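Local coordinates for protein prolyl-tRNA synthetase (Giardia lamblia ATCC 50803, PDB 3IAL) that binds prolyl-adenylate and probably catalyses the ATP-dependent joining of L-proline to its cognate tRNA, as a class II aminoacyl-tRNA synthetase, at residues E58-R63 with P295-I300; D195-D200 with T275-C280; S283-S288 with E430-F435. All coordinates share one frame; numbering follows the deposited sequence. Where two conformers were deposited one is given.

Contact 1: E58-R63 with P295-I300; sequences ENAIMR and PLIAPI
Ile61 and Ile297 lie alongside each other, their side chains pointing the same way. Between these two side chains the nearest atoms are Ile61 CG1 and Ile297 CG2, at 3.7 Å, and the same methyl also reaches Ile61 CD1 at 4.1 Å. In Ile297 the longer branch sits between the backbone N and the carbonyl carbon (chi1 59°), which leaves CG2 anti to the carbonyl carbon, where it meets Ile61. Its neighbour in sequence, Ala60, directs its methyl toward the loop. CB is 3.6 Å from the backbone O of Leu296 and 4.3 Å from Ile297 CG2. A residue with a single methyl suits this place, because the main chains come close here: the CA atoms of Ala60 and Ile297 are 5.9 Å apart. No hydrogen bond crosses the contact, and the two segments meet by van der Waals packing, part of it against a backbone carbonyl.

Helix 52-71 is consistent with the motif 1 helix of class II synthetases, which contributes to the dimer interface. Residues 295-300 form the connection from the catalytic core to strand 302-307 of the anticodon-binding domain, beginning with a short 3-10 turn in which Ala298 N bonds to Pro295 O. Further out, Leu278 of helix 276-285 touches both isoleucines, while Leu296 packs on Leu64 and Leu202. Ala298 O accepts a hydrogen bond from Arg339 NH2, tying the loop to the following domain. On the dimer side of the helix, Arg63 makes a salt bridge to Glu66 of the second subunit. Asn59 OD1 stands 3.0 Å above the centre of the Arg63 guanidinium, an oxygen that would tend to temper its positive charge.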
# COMPACT_ATOMS: atom_id res chain seq x y z
N GLU B 58 -3.75 -6.48 7.91
CA GLU B 58 -2.64 -5.53 8.05
C GLU B 58 -2.82 -4.37 7.09
O GLU B 58 -2.66 -3.21 7.47
CB GLU B 58 -1.31 -6.23 7.75
CG GLU B 58 -0.09 -5.31 7.78
CD GLU B 58 0.25 -4.79 9.16
OE1 GLU B 58 -0.32 -5.28 10.17
OE2 GLU B 58 1.11 -3.89 9.24
N ASN B 59 -3.14 -4.70 5.85
CA ASN B 59 -3.35 -3.69 4.82
C ASN B 59 -4.53 -2.79 5.18
O ASN B 59 -4.46 -1.58 4.97
CB ASN B 59 -3.60 -4.36 3.48
CG ASN B 59 -3.50 -3.39 2.33
OD1 ASN B 59 -4.44 -3.26 1.54
ND2 ASN B 59 -2.37 -2.70 2.22
N ALA B 60 -5.58 -3.37 5.75
CA ALA B 60 -6.75 -2.60 6.15
C ALA B 60 -6.41 -1.62 7.27
O ALA B 60 -6.86 -0.48 7.26
CB ALA B 60 -7.88 -3.52 6.58
N ILE B 61 -5.61 -2.07 8.24
CA ILE B 61 -5.20 -1.21 9.34
C ILE B 61 -4.37 -0.03 8.81
O ILE B 61 -4.66 1.14 9.15
CB ILE B 61 -4.40 -1.98 10.40
CG1 ILE B 61 -5.34 -2.90 11.18
CG2 ILE B 61 -3.68 -1.01 11.35
CD1 ILE B 61 -4.63 -3.92 12.05
N MET B 62 -3.39 -0.33 7.96
CA MET B 62 -2.49 0.71 7.43
C MET B 62 -3.19 1.64 6.44
O MET B 62 -2.92 2.84 6.42
CB MET B 62 -1.22 0.10 6.81
CG MET B 62 -0.37 -0.67 7.82
SD MET B 62 0.25 0.39 9.14
CE MET B 62 0.66 -0.84 10.38
N ARG B 63 -4.11 1.10 5.63
CA ARG B 63 -4.93 1.95 4.76
C ARG B 63 -5.74 2.94 5.58
O ARG B 63 -5.87 4.10 5.19
CB ARG B 63 -5.89 1.11 3.90
CG ARG B 63 -5.25 0.41 2.71
CD ARG B 63 -6.10 0.61 1.44
NE ARG B 63 -5.59 -0.16 0.29
CZ ARG B 63 -6.09 -1.31 -0.14
NH1 ARG B 63 -7.12 -1.89 0.46
NH2 ARG B 63 -5.54 -1.90 -1.20
N PRO B 295 -14.98 -5.63 12.27
CA PRO B 295 -15.34 -5.47 10.85
C PRO B 295 -14.25 -4.88 9.96
O PRO B 295 -14.07 -5.36 8.84
CB PRO B 295 -16.55 -4.52 10.91
CG PRO B 295 -17.21 -4.83 12.19
CD PRO B 295 -16.09 -5.22 13.16
N LEU B 296 -13.52 -3.88 10.46
CA LEU B 296 -12.44 -3.24 9.70
C LEU B 296 -11.50 -4.26 9.05
O LEU B 296 -11.13 -4.12 7.89
CB LEU B 296 -11.61 -2.32 10.61
CG LEU B 296 -10.40 -1.65 9.93
CD1 LEU B 296 -10.88 -0.60 8.92
CD2 LEU B 296 -9.44 -1.03 10.95
N ILE B 297 -11.12 -5.28 9.81
CA ILE B 297 -10.11 -6.23 9.37
C ILE B 297 -10.66 -7.61 9.00
O ILE B 297 -9.89 -8.52 8.80
CB ILE B 297 -8.98 -6.40 10.43
CG1 ILE B 297 -9.54 -6.89 11.78
CG2 ILE B 297 -8.22 -5.09 10.58
CD1 ILE B 297 -8.48 -7.45 12.76
N ALA B 298 -11.98 -7.75 8.90
CA ALA B 298 -12.56 -9.02 8.46
C ALA B 298 -12.51 -9.08 6.94
O ALA B 298 -13.17 -8.27 6.27
CB ALA B 298 -14.01 -9.15 8.95
N PRO B 299 -11.73 -10.02 6.37
CA PRO B 299 -11.77 -10.15 4.90
C PRO B 299 -13.18 -10.47 4.37
O PRO B 299 -13.51 -10.07 3.26
CB PRO B 299 -10.79 -11.30 4.63
CG PRO B 299 -9.84 -11.25 5.77
CD PRO B 299 -10.72 -10.92 6.96
N ILE B 300 -13.98 -11.17 5.18
CA ILE B 300 -15.39 -11.42 4.89
C ILE B 300 -16.20 -10.98 6.10
O ILE B 300 -16.09 -11.57 7.17
CB ILE B 300 -15.63 -12.93 4.63
CG1 ILE B 300 -15.03 -13.33 3.28
CG2 ILE B 300 -17.12 -13.27 4.67
CD1 ILE B 300 -14.78 -14.83 3.16

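Contact 2: D195-D200 with T275-C280; sequences DTIFSD and TRVLAC. With PR8 (5'-O-[(R)-hydroxy{[(2S)-pyrrolidin-2-ylcarbonyl]oxy}phosphoryl]adenosine), chain H.
This is a buried, wholly apolar helix-to-helix contact in the class II catalytic core, where helix 180-201 meets helix 276-285. The latter follows strand 263-274, and together they form the strand-helix unit known as motif 3, whose arginine reaches the nucleotide. Val277 carries the contact from this side. With CG1 anti to the backbone N (chi1 -179°), both its methyls spread toward the other helix: CG2 lies 3.7 Å from Phe198 CE1 and CG1 lies 4.2 Å from Ile197 CG2. The valine crosses each of these side chains at roughly a right angle. It meets the phenylalanine obliquely, along the CD1, CE1 and CZ side of the ring. A short branched residue suits this position, since it offers two methyls without a long, flexible chain.

The ring is steadied from its own helix too, for Ile197 CG2 sits in its plane at the edge, and Phe204 brings a second ring nearby at about 30° between planes. Thr238 of strand 235-245 touches both Phe198 and Val277, so the helix pair packs against the core strands. Near its end, helix 180-201 widens into a pi-type turn, where Asp195 O accepts from both Ser199 N and Asp200 N.

The neighbour of Val277, Arg276, extends its chain from CG to NE to run along the adenosine part of prolyl-adenylate. Its carbon chain also touches the ribose, with CD 3.5 Å from O2'. The backbone oxygens of Ile163 and Gln237 hold NE and NH1 respectively by hydrogen bonds. One face of the guanidinium is thereby turned to the base, with PR8 C4 3.6 Å above its plane and offset toward the rim.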
# COMPACT_ATOMS: atom_id res chain seq x y z
N ASP B 195 -6.47 6.66 18.50
CA ASP B 195 -7.77 6.34 19.13
C ASP B 195 -8.80 5.87 18.11
O ASP B 195 -9.53 4.94 18.36
CB ASP B 195 -8.32 7.55 19.90
CG ASP B 195 -9.21 7.14 21.05
OD1 ASP B 195 -8.68 6.53 22.00
OD2 ASP B 195 -10.41 7.42 21.01
N THR B 196 -8.83 6.52 16.94
CA THR B 196 -9.68 6.07 15.85
C THR B 196 -9.35 4.64 15.41
O THR B 196 -10.26 3.82 15.21
CB THR B 196 -9.54 6.97 14.60
OG1 THR B 196 -9.90 8.31 14.96
CG2 THR B 196 -10.43 6.48 13.47
N ILE B 197 -8.07 4.34 15.24
CA ILE B 197 -7.68 3.00 14.76
C ILE B 197 -7.92 1.96 15.84
O ILE B 197 -8.61 0.96 15.60
CB ILE B 197 -6.19 2.94 14.35
CG1 ILE B 197 -5.90 3.87 13.18
CG2 ILE B 197 -5.80 1.51 13.98
CD1 ILE B 197 -4.40 4.18 13.01
N PHE B 198 -7.35 2.20 17.01
CA PHE B 198 -7.32 1.20 18.09
C PHE B 198 -8.71 0.97 18.68
O PHE B 198 -9.14 -0.18 18.84
CB PHE B 198 -6.40 1.66 19.22
CG PHE B 198 -4.91 1.61 18.92
CD1 PHE B 198 -4.41 1.67 17.62
CD2 PHE B 198 -4.00 1.57 19.97
CE1 PHE B 198 -3.03 1.65 17.38
CE2 PHE B 198 -2.63 1.55 19.74
CZ PHE B 198 -2.14 1.60 18.44
N SER B 199 -9.40 2.06 19.02
CA SER B 199 -10.66 1.99 19.79
C SER B 199 -11.93 2.04 18.94
O SER B 199 -12.76 1.14 19.02
CB SER B 199 -10.68 3.09 20.85
OG SER B 199 -9.69 2.85 21.84
N ASP B 200 -12.09 3.08 18.12
CA ASP B 200 -13.31 3.21 17.31
C ASP B 200 -13.44 2.06 16.32
O ASP B 200 -14.55 1.56 16.09
CB ASP B 200 -13.35 4.53 16.53
CG ASP B 200 -13.37 5.76 17.43
OD1 ASP B 200 -13.49 5.64 18.67
OD2 ASP B 200 -13.28 6.87 16.88
N THR B 275 2.76 -3.92 12.84
CA THR B 275 1.95 -5.13 12.89
C THR B 275 1.46 -5.50 14.30
O THR B 275 0.55 -6.32 14.46
CB THR B 275 2.76 -6.33 12.38
OG1 THR B 275 3.96 -6.45 13.15
CG2 THR B 275 3.11 -6.16 10.90
N ARG B 276 2.08 -4.91 15.32
CA ARG B 276 1.63 -5.07 16.71
C ARG B 276 0.19 -4.64 16.95
O ARG B 276 -0.46 -5.15 17.85
CB ARG B 276 2.55 -4.29 17.66
CG ARG B 276 3.91 -4.91 17.78
CD ARG B 276 4.76 -4.12 18.73
NE ARG B 276 5.93 -4.88 19.14
CZ ARG B 276 6.80 -4.50 20.06
NH1 ARG B 276 6.65 -3.33 20.70
NH2 ARG B 276 7.82 -5.30 20.36
N VAL B 277 -0.30 -3.67 16.18
CA VAL B 277 -1.70 -3.24 16.27
C VAL B 277 -2.62 -4.43 15.94
O VAL B 277 -3.57 -4.71 16.68
CB VAL B 277 -2.01 -2.06 15.33
CG1 VAL B 277 -3.47 -1.61 15.48
CG2 VAL B 277 -1.07 -0.89 15.59
N LEU B 278 -2.31 -5.12 14.84
CA LEU B 278 -3.03 -6.33 14.45
C LEU B 278 -2.88 -7.41 15.53
O LEU B 278 -3.86 -8.03 15.91
CB LEU B 278 -2.53 -6.85 13.09
CG LEU B 278 -3.19 -8.10 12.51
CD1 LEU B 278 -4.68 -7.86 12.29
CD2 LEU B 278 -2.50 -8.53 11.20
N ALA B 279 -1.67 -7.60 16.02
CA ALA B 279 -1.44 -8.54 17.13
C ALA B 279 -2.42 -8.28 18.28
O ALA B 279 -3.04 -9.23 18.79
CB ALA B 279 -0.01 -8.45 17.63
N CYS B 280 -2.57 -7.02 18.67
CA CYS B 280 -3.48 -6.64 19.77
C CYS B 280 -4.94 -6.99 19.48
O CYS B 280 -5.58 -7.67 20.27
CB CYS B 280 -3.38 -5.14 20.07
SG CYS B 280 -1.86 -4.64 20.90
C PR8 H . 9.76 4.89 16.22
N PR8 H . 10.55 6.14 14.31
O PR8 H . 10.42 3.97 15.73
P PR8 H . 9.01 3.36 18.02
N1 PR8 H . 8.26 -6.05 15.74
C2 PR8 H . 7.07 -5.53 15.51
N3 PR8 H . 6.79 -4.25 15.79
C4 PR8 H . 7.71 -3.44 16.32
C5 PR8 H . 8.97 -3.97 16.58
C6 PR8 H . 9.24 -5.30 16.28
N6 PR8 H . 10.45 -5.81 16.51
N7 PR8 H . 9.70 -2.99 17.10
C8 PR8 H . 8.94 -1.90 17.17
N9 PR8 H . 7.72 -2.17 16.70
CA PR8 H . 9.70 6.24 15.50
CB PR8 H . 8.28 6.48 15.02
CD PR8 H . 9.77 6.62 13.17
CG PR8 H . 8.34 6.18 13.51
C1' PR8 H . 6.59 -1.18 16.63
O10 PR8 H . 9.08 4.84 17.39
O1P PR8 H . 10.30 2.90 18.59
C2' PR8 H . 6.07 -0.76 18.02
O2' PR8 H . 4.64 -0.66 18.01
O2P PR8 H . 7.89 3.45 19.17
C3' PR8 H . 6.63 0.63 18.19
O3' PR8 H . 5.83 1.38 19.11
C4' PR8 H . 6.38 1.11 16.77
O4' PR8 H . 7.04 0.07 16.01
C5' PR8 H . 7.02 2.47 16.58
O5' PR8 H . 8.40 2.40 16.88

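Contact 3: S283-S288 with E430-F435; sequences SIHGDS and EKAFAF
The contact between Ile284, His285 and Ala432 joins the closing turn of helix 276-285, the motif 3 helix of the class II core, to the long helix 416-438 that leads toward the C-terminal domain. Its apolar part centres on one methyl. Ala432 CB is 3.8 Å from Ile284 CG2. This branch is anti to the backbone N (chi1 -66° for CG1), which carries it out to the other helix. The small alanine suits the approach, as the CA atoms of Ile284 and Ala432 are 6.6 Å apart. Ile284 also touches Val228, while Phe435, whose CB points toward residues 283-288, rests on neighbouring Val229.

The aromatic part uses the same methyl. CE1 of His285 comes to 3.8 Å from Ala432 CB, approached obliquely to the ring. Histidine can serve two purposes in this buried place: its CE1 carbon packs, while NE2 hydrogen-bonds to Leu202 O, which should restrict the rotation of the imidazole.

Charged groups contribute more loosely. Lys431 is directed toward helix 276-285, but its NZ stays 6.8 Å from Asp287 OD2, a distance at which any attraction is probably modest. The carboxylate has a firmer partner elsewhere: OD2 forms a salt bridge with Arg383 NH1. Side-chain to main-chain hydrogen bonds accompany the exit from the helix: Gly286 is the first residue to leave helical angles, its O taking a hydrogen bond from Lys19 NZ. In the Asx turn that follows, Asp287 OD1 accepts from Gly289 N.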
# COMPACT_ATOMS: atom_id res chain seq x y z
N SER B 283 -5.51 -10.75 19.43
CA SER B 283 -5.22 -11.42 20.69
C SER B 283 -6.28 -11.13 21.75
O SER B 283 -6.69 -12.03 22.49
CB SER B 283 -3.84 -11.00 21.20
OG SER B 283 -2.80 -11.48 20.34
N ILE B 284 -6.71 -9.88 21.80
CA ILE B 284 -7.63 -9.42 22.82
C ILE B 284 -9.05 -9.94 22.58
O ILE B 284 -9.74 -10.34 23.52
CB ILE B 284 -7.64 -7.89 22.91
CG1 ILE B 284 -6.28 -7.40 23.42
CG2 ILE B 284 -8.77 -7.43 23.83
CD1 ILE B 284 -6.10 -5.89 23.42
N HIS B 285 -9.47 -9.95 21.32
CA HIS B 285 -10.82 -10.39 20.96
C HIS B 285 -10.95 -11.89 20.78
O HIS B 285 -12.04 -12.41 20.84
CB HIS B 285 -11.28 -9.68 19.68
CG HIS B 285 -11.31 -8.19 19.81
ND1 HIS B 285 -11.98 -7.55 20.83
CD2 HIS B 285 -10.77 -7.22 19.04
CE1 HIS B 285 -11.84 -6.25 20.69
NE2 HIS B 285 -11.11 -6.02 19.62
N GLY B 286 -9.84 -12.58 20.51
CA GLY B 286 -9.86 -14.03 20.29
C GLY B 286 -10.51 -14.82 21.42
O GLY B 286 -10.55 -14.37 22.57
N ASP B 287 -11.05 -15.99 21.09
CA ASP B 287 -11.62 -16.90 22.09
C ASP B 287 -11.24 -18.33 21.74
O ASP B 287 -10.39 -18.56 20.87
CB ASP B 287 -13.16 -16.73 22.18
CG ASP B 287 -13.89 -17.20 20.94
OD1 ASP B 287 -13.28 -17.90 20.11
OD2 ASP B 287 -15.08 -16.85 20.77
N SER B 288 -11.86 -19.29 22.44
CA SER B 288 -11.56 -20.72 22.30
C SER B 288 -11.76 -21.29 20.90
O SER B 288 -11.15 -22.29 20.55
CB SER B 288 -12.43 -21.53 23.28
OG SER B 288 -13.78 -21.55 22.86
N GLU B 430 -16.75 -3.09 24.60
CA GLU B 430 -17.09 -3.14 26.02
C GLU B 430 -16.30 -4.24 26.74
O GLU B 430 -15.82 -4.04 27.85
CB GLU B 430 -18.61 -3.36 26.19
CG GLU B 430 -19.11 -3.31 27.64
CD GLU B 430 -18.86 -1.96 28.31
OE1 GLU B 430 -19.31 -0.92 27.78
OE2 GLU B 430 -18.20 -1.93 29.38
N LYS B 431 -16.19 -5.40 26.10
CA LYS B 431 -15.47 -6.52 26.69
C LYS B 431 -13.95 -6.25 26.73
O LYS B 431 -13.29 -6.56 27.72
CB LYS B 431 -15.81 -7.80 25.92
CG LYS B 431 -15.35 -9.11 26.58
CD LYS B 431 -16.01 -10.31 25.89
CE LYS B 431 -15.31 -11.64 26.21
NZ LYS B 431 -14.13 -11.92 25.32
N ALA B 432 -13.41 -5.64 25.67
CA ALA B 432 -11.98 -5.29 25.63
C ALA B 432 -11.61 -4.20 26.64
O ALA B 432 -10.56 -4.28 27.29
CB ALA B 432 -11.58 -4.85 24.22
N PHE B 433 -12.45 -3.18 26.75
CA PHE B 433 -12.20 -2.08 27.69
C PHE B 433 -12.32 -2.57 29.13
O PHE B 433 -11.54 -2.16 29.99
CB PHE B 433 -13.18 -0.92 27.45
CG PHE B 433 -12.79 -0.00 26.32
CD1 PHE B 433 -12.22 -0.50 25.15
CD2 PHE B 433 -13.03 1.36 26.41
CE1 PHE B 433 -11.88 0.35 24.10
CE2 PHE B 433 -12.70 2.21 25.37
CZ PHE B 433 -12.12 1.70 24.21
N ALA B 434 -13.28 -3.45 29.38
CA ALA B 434 -13.43 -4.04 30.71
C ALA B 434 -12.17 -4.82 31.05
O ALA B 434 -11.66 -4.72 32.17
CB ALA B 434 -14.67 -4.93 30.79
N PHE B 435 -11.65 -5.56 30.07
CA PHE B 435 -10.42 -6.33 30.28
C PHE B 435 -9.24 -5.44 30.64
O PHE B 435 -8.49 -5.74 31.57
CB PHE B 435 -10.06 -7.16 29.06
CG PHE B 435 -8.74 -7.84 29.19
CD1 PHE B 435 -8.58 -8.91 30.06
CD2 PHE B 435 -7.63 -7.40 28.49
CE1 PHE B 435 -7.35 -9.55 30.21
CE2 PHE B 435 -6.40 -8.03 28.63
CZ PHE B 435 -6.27 -9.11 29.48

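The three centres form a bent arrangement, with contact 2 at the corner, about 11 Å from contact 1 and about 13 Å from contact 3, which are about 18 Å apart. Helix 276-285 is shared by contacts 2 and 3. Thr275 CG2 of contact 2 lies 3.5 Å from Glu58 OE2 of contact 1, and Ser199 OG lies 3.6 Å from Phe433 CZ of contact 3. Along the chain contact 2 is nested within the loop closed by contact 1, contact 3 follows contact 2, and contacts 1 and 3 cross. The helix that carries Arg276 to the adenylate is thus packed by the dimer-side helix, the core and the helix leading to the C-terminal region.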